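PDB 3RRK: V-type ATPase 116 kDa subunit, which probably takes part in rotary proton transport as V-ATPase subunit I, a homolog of subunit a, represented by its cytoplasmic N-terminal domain. Local coordinates for residues Pro158-Ala163 with Leu208-Leu213; Ala99-Val104 with Ile261-Arg266. One frame throughout, in Å; residues are numbered along the deposited sequence. Where two conformers were deposited one is given.

Contact 1 of 2, residues Pro158-Ala163 with Leu208-Leu213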
loop_
_atom_site.group_PDB
_atom_site.type_symbol
_atom_site.label_atom_id
_atom_site.label_comp_id
_atom_site.label_asym_id
_atom_site.label_seq_id
_atom_site.Cartn_x
_atom_site.Cartn_y
_atom_site.Cartn_z
ATOM N N PRO A 158 -36.750 14.623 14.193
ATOM C CA PRO A 158 -37.274 15.980 14.392
ATOM C C PRO A 158 -37.600 16.230 15.869
ATOM O O PRO A 158 -37.685 17.378 16.312
ATOM C CB PRO A 158 -38.552 15.985 13.546
ATOM C CG PRO A 158 -38.281 14.996 12.460
ATOM C CD PRO A 158 -37.438 13.918 13.096
ATOM N N GLU A 159 -37.779 15.147 16.618
ATOM C CA GLU A 159 -37.998 15.225 18.054
ATOM C C GLU A 159 -36.720 15.682 18.744
ATOM O O GLU A 159 -36.756 16.486 19.673
ATOM C CB GLU A 159 -38.437 13.865 18.606
ATOM C CG GLU A 159 -39.848 13.423 18.189
ATOM C CD GLU A 159 -39.951 13.013 16.721
ATOM O OE1 GLU A 159 -38.947 12.527 16.160
ATOM O OE2 GLU A 159 -41.043 13.175 16.129
ATOM N N GLU A 160 -35.587 15.167 18.279
ATOM C CA GLU A 160 -34.298 15.528 18.857
ATOM C C GLU A 160 -33.965 16.984 18.534
ATOM O O GLU A 160 -33.365 17.691 19.341
ATOM C CB GLU A 160 -33.185 14.589 18.366
ATOM C CG GLU A 160 -31.973 14.538 19.293
ATOM C CD GLU A 160 -30.862 13.614 18.802
ATOM O OE1 GLU A 160 -30.894 13.199 17.620
ATOM O OE2 GLU A 160 -29.954 13.310 19.609
ATOM N N LEU A 161 -34.368 17.430 17.351
ATOM C CA LEU A 161 -34.121 18.798 16.948
ATOM C C LEU A 161 -34.762 19.752 17.946
ATOM O O LEU A 161 -34.186 20.777 18.303
ATOM C CB LEU A 161 -34.681 19.043 15.555
ATOM C CG LEU A 161 -34.383 20.423 14.964
ATOM C CD1 LEU A 161 -32.888 20.639 14.845
ATOM C CD2 LEU A 161 -35.056 20.581 13.609
ATOM N N GLU A 162 -35.956 19.399 18.402
ATOM C CA GLU A 162 -36.672 20.211 19.371
ATOM C C GLU A 162 -35.919 20.344 20.682
ATOM O O GLU A 162 -35.774 21.447 21.207
ATOM C CB GLU A 162 -38.059 19.633 19.620
ATOM C CG GLU A 162 -38.919 19.708 18.392
ATOM C CD GLU A 162 -38.661 20.983 17.609
ATOM O OE1 GLU A 162 -38.872 22.083 18.173
ATOM O OE2 GLU A 162 -38.231 20.883 16.438
ATOM N N ALA A 163 -35.449 19.220 21.210
ATOM C CA ALA A 163 -34.687 19.225 22.452
ATOM C C ALA A 163 -33.531 20.220 22.357
ATOM O O ALA A 163 -33.203 20.906 23.332
ATOM C CB ALA A 163 -34.173 17.813 22.775
ATOM N N LEU A 208 -26.135 17.429 24.670
ATOM C CA LEU A 208 -27.128 16.527 24.076
ATOM C C LEU A 208 -26.476 15.382 23.290
ATOM O O LEU A 208 -27.155 14.595 22.627
ATOM C CB LEU A 208 -28.104 17.304 23.192
ATOM C CG LEU A 208 -28.894 18.298 24.039
ATOM C CD1 LEU A 208 -29.945 19.036 23.231
ATOM C CD2 LEU A 208 -29.524 17.555 25.216
ATOM N N GLY A 209 -25.152 15.294 23.382
ATOM C CA GLY A 209 -24.404 14.268 22.684
ATOM C C GLY A 209 -24.304 14.483 21.186
ATOM O O GLY A 209 -24.122 13.540 20.424
ATOM N N LEU A 210 -24.431 15.731 20.759
ATOM C CA LEU A 210 -24.322 16.069 19.350
ATOM C C LEU A 210 -23.021 16.830 19.112
ATOM O O LEU A 210 -22.437 17.393 20.037
ATOM C CB LEU A 210 -25.505 16.938 18.938
ATOM C CG LEU A 210 -26.897 16.376 19.206
ATOM C CD1 LEU A 210 -27.949 17.467 19.047
ATOM C CD2 LEU A 210 -27.157 15.236 18.251
ATOM N N ALA A 211 -22.563 16.858 17.871
ATOM C CA ALA A 211 -21.313 17.534 17.567
ATOM C C ALA A 211 -21.367 18.156 16.188
ATOM O O ALA A 211 -22.174 17.749 15.350
ATOM C CB ALA A 211 -20.139 16.560 17.662
ATOM N N GLU A 212 -20.504 19.144 15.959
ATOM C CA GLU A 212 -20.361 19.710 14.628
ATOM C C GLU A 212 -20.012 18.622 13.615
ATOM O O GLU A 212 -19.198 17.736 13.878
ATOM C CB GLU A 212 -19.314 20.817 14.604
ATOM C CG GLU A 212 -18.861 21.136 13.203
ATOM C CD GLU A 212 -18.210 22.499 13.068
ATOM O OE1 GLU A 212 -17.973 23.163 14.106
ATOM O OE2 GLU A 212 -17.940 22.891 11.906
ATOM N N LEU A 213 -20.662 18.675 12.463
ATOM C CA LEU A 213 -20.357 17.757 11.384
ATOM C C LEU A 213 -19.080 18.244 10.714
ATOM O O LEU A 213 -19.001 19.386 10.258
ATOM C CB LEU A 213 -21.514 17.706 10.382
ATOM C CG LEU A 213 -21.287 17.035 9.026
ATOM C CD1 LEU A 213 -20.742 15.616 9.189
ATOM C CD2 LEU A 213 -22.578 17.040 8.209
#
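E160 and L210 reach for each other from opposite segments and pass side by side, meeting only near their ends. CG of E160 stands anti to the backbone N (chi1 -158°), and from there the extended chain carries the carboxylate away from the helix, until OE2 comes 3.7 Å from CD2 of L210. This is a van der Waals touch between an oxygen and a methyl group; the other carboxylate oxygen, OE1, turns back to a weak hydrogen bond with A156 N, just ahead of the helix. L208 makes the second touch. With CG beside its backbone N (chi1 -63°), its CD1 reaches the helix backbone at A163, 3.8 Å from A163 O, while A163 CB is 4.4 Å from that methyl. Between the two leucines, G209 takes a positive phi as the C-prime residue of the Schellman motif ending helix 198-206. The contact therefore joins the start of one helix to the exit from another. Further packing comes from farther along helix 158-172, where L208 meets V164 and A167 and L210 also meets V164, while beyond them L213 pairs through its backbone with P152 of strand 148-155.

Contact 2 of 2, residues Ala99-Val104 with Ile261-Arg266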
loop_
_atom_site.group_PDB
_atom_site.type_symbol
_atom_site.label_atom_id
_atom_site.label_comp_id
_atom_site.label_asym_id
_atom_site.label_seq_id
_atom_site.Cartn_x
_atom_site.Cartn_y
_atom_site.Cartn_z
ATOM N N ALA A 99 16.992 -1.069 -15.803
ATOM C CA ALA A 99 16.748 -0.034 -16.819
ATOM C C ALA A 99 15.348 -0.161 -17.390
ATOM O O ALA A 99 14.736 0.833 -17.777
ATOM C CB ALA A 99 17.795 -0.099 -17.938
ATOM N N VAL A 100 14.857 -1.395 -17.439
ATOM C CA VAL A 100 13.519 -1.701 -17.935
ATOM C C VAL A 100 12.431 -1.328 -16.927
ATOM O O VAL A 100 11.313 -1.002 -17.306
ATOM C CB VAL A 100 13.407 -3.215 -18.316
ATOM C CG1 VAL A 100 11.954 -3.642 -18.589
ATOM C CG2 VAL A 100 14.282 -3.500 -19.514
ATOM N N LEU A 101 12.778 -1.342 -15.648
ATOM C CA LEU A 101 11.792 -1.240 -14.584
ATOM C C LEU A 101 11.596 0.166 -14.008
ATOM O O LEU A 101 10.498 0.489 -13.567
ATOM C CB LEU A 101 12.153 -2.215 -13.459
ATOM C CG LEU A 101 11.310 -2.203 -12.180
ATOM C CD1 LEU A 101 9.883 -2.675 -12.489
ATOM C CD2 LEU A 101 11.962 -3.102 -11.096
ATOM N N ARG A 102 12.639 0.989 -14.006
ATOM C CA ARG A 102 12.534 2.315 -13.395
ATOM C C ARG A 102 11.389 3.157 -13.955
ATOM O O ARG A 102 10.574 3.678 -13.199
ATOM C CB ARG A 102 13.851 3.083 -13.493
ATOM C CG ARG A 102 14.619 3.121 -12.198
ATOM C CD ARG A 102 14.229 4.309 -11.346
ATOM N NE ARG A 102 12.787 4.443 -11.154
ATOM C CZ ARG A 102 12.120 4.005 -10.089
ATOM N NH1 ARG A 102 10.812 4.194 -10.018
ATOM N NH2 ARG A 102 12.748 3.376 -9.102
ATOM N N PRO A 103 11.320 3.291 -15.282
ATOM C CA PRO A 103 10.269 4.118 -15.866
ATOM C C PRO A 103 8.892 3.563 -15.533
ATOM O O PRO A 103 7.970 4.323 -15.224
ATOM C CB PRO A 103 10.521 3.982 -17.373
ATOM C CG PRO A 103 11.926 3.509 -17.492
ATOM C CD PRO A 103 12.145 2.643 -16.312
ATOM N N VAL A 104 8.761 2.245 -15.626
ATOM C CA VAL A 104 7.517 1.562 -15.343
ATOM C C VAL A 104 7.097 1.704 -13.878
ATOM O O VAL A 104 5.942 1.965 -13.577
ATOM C CB VAL A 104 7.641 0.060 -15.684
ATOM C CG1 VAL A 104 6.422 -0.704 -15.185
ATOM C CG2 VAL A 104 7.829 -0.116 -17.181
ATOM N N ILE A 261 6.343 -9.282 -14.220
ATOM C CA ILE A 261 6.288 -10.633 -13.688
ATOM C C ILE A 261 7.603 -11.374 -13.898
ATOM O O ILE A 261 8.136 -11.975 -12.971
ATOM C CB ILE A 261 5.111 -11.407 -14.319
ATOM C CG1 ILE A 261 3.825 -11.119 -13.546
ATOM C CG2 ILE A 261 5.359 -12.903 -14.310
ATOM C CD1 ILE A 261 2.599 -11.711 -14.194
ATOM N N ALA A 262 8.135 -11.327 -15.111
ATOM C CA ALA A 262 9.423 -11.963 -15.391
ATOM C C ALA A 262 10.588 -11.334 -14.614
ATOM O O ALA A 262 11.575 -12.004 -14.330
ATOM C CB ALA A 262 9.707 -11.909 -16.858
ATOM N N LEU A 263 10.488 -10.033 -14.321
ATOM C CA LEU A 263 11.500 -9.333 -13.536
ATOM C C LEU A 263 11.404 -9.771 -12.087
ATOM O O LEU A 263 12.404 -10.077 -11.437
ATOM C CB LEU A 263 11.278 -7.814 -13.618
ATOM C CG LEU A 263 11.627 -7.213 -14.983
ATOM C CD1 LEU A 263 10.826 -5.938 -15.275
ATOM C CD2 LEU A 263 13.137 -7.007 -15.125
ATOM N N TRP A 264 10.179 -9.792 -11.583
ATOM C CA TRP A 264 9.941 -10.170 -10.219
ATOM C C TRP A 264 10.523 -11.552 -9.993
ATOM O O TRP A 264 11.243 -11.811 -9.013
ATOM C CB TRP A 264 8.443 -10.180 -9.955
ATOM C CG TRP A 264 8.095 -10.587 -8.561
ATOM C CD1 TRP A 264 8.102 -9.793 -7.450
ATOM C CD2 TRP A 264 7.690 -11.893 -8.123
ATOM N NE1 TRP A 264 7.726 -10.521 -6.349
ATOM C CE2 TRP A 264 7.474 -11.812 -6.729
ATOM C CE3 TRP A 264 7.486 -13.117 -8.776
ATOM C CZ2 TRP A 264 7.061 -12.917 -5.972
ATOM C CZ3 TRP A 264 7.076 -14.212 -8.019
ATOM C CH2 TRP A 264 6.868 -14.102 -6.635
ATOM N N THR A 265 10.221 -12.437 -10.934
ATOM C CA THR A 265 10.613 -13.817 -10.825
ATOM C C THR A 265 12.133 -13.944 -10.785
ATOM O O THR A 265 12.707 -14.489 -9.836
ATOM C CB THR A 265 9.994 -14.619 -11.957
ATOM O OG1 THR A 265 8.573 -14.524 -11.845
ATOM C CG2 THR A 265 10.396 -16.077 -11.881
ATOM N N ARG A 266 12.803 -13.418 -11.793
ATOM C CA ARG A 266 14.257 -13.472 -11.782
ATOM C C ARG A 266 14.843 -12.901 -10.478
ATOM O O ARG A 266 15.792 -13.461 -9.919
ATOM C CB ARG A 266 14.805 -12.752 -13.006
ATOM C CG ARG A 266 16.270 -12.398 -12.942
ATOM C CD ARG A 266 17.157 -13.595 -13.144
ATOM N NE ARG A 266 18.572 -13.225 -13.136
ATOM C CZ ARG A 266 19.194 -12.605 -14.139
ATOM N NH1 ARG A 266 18.526 -12.260 -15.250
ATOM N NH2 ARG A 266 20.489 -12.317 -14.028
#
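I261 O is gripped by two donors from T265, one turn on: OG1 at 2.8 Å and the backbone N at 3.0 Å from that oxygen. The segments belong to the long helices 94-138 and 224-281, which run in opposite directions here within the helical bundle joining the two α/β lobes. The two donors approach the carbonyl from opposite faces of its plane; the hydroxyl lies 35° out of that plane, with a C=O...OG1 angle of 144°. T265 can make this bond because its OG1 sits beside its own backbone N, pointing back down the helix, and T265 OG1 also accepts a hydrogen bond from S86 N. Thus the buried hydroxyl links the helix to the loop beside it. R266 adds to that link through NH1, which bonds to the backbone oxygens of F90 and G92, while its NE forms a salt bridge with E270, one turn further along its own helix.

Across to 99-104 the chemistry is purely apolar. L263 carries the touch from its side, its CG held beside the backbone N (chi1 -72°) and one methyl, CD1, directed at the neighbouring helix, where L101 is the nearest residue by CA, at 8.2 Å from the CA of L263. The V100 and L263 side chains meet at a slant. Helix 94-138 is kinked just beyond: P103 has no N-H to give, and V104 N also lacks a bond to the preceding turn. Buried L101 also rests on V68 and Q71 of helix 56-79, and on L260 of the same helix as L263. The touch itself comes down to one methyl: L263 CD1 lies 4.2 Å from V100 CG1 and 4.3 Å from L101 CB.

In the fold
The two contacts fall to either side of the chain's centre, with about 38 Å between their nearest atoms and no element in common. Contact 2 is mostly buried and joins two long helices of the bundle; contact 1 is a surface contact, where a short helix meets a loop in an α/β lobe whose strand order, with the pairing at L213, is consistent with a ferredoxin-like arrangement. Along the chain, the residues of contact 1 all come between the two segments of contact 2, so the lobe is an excursion between the two bundle helices. Contact 2 packs methyl and methylene groups alone; contact 1 mixes leucine methyls with a carboxylate and a backbone carbonyl, nearer to solvent.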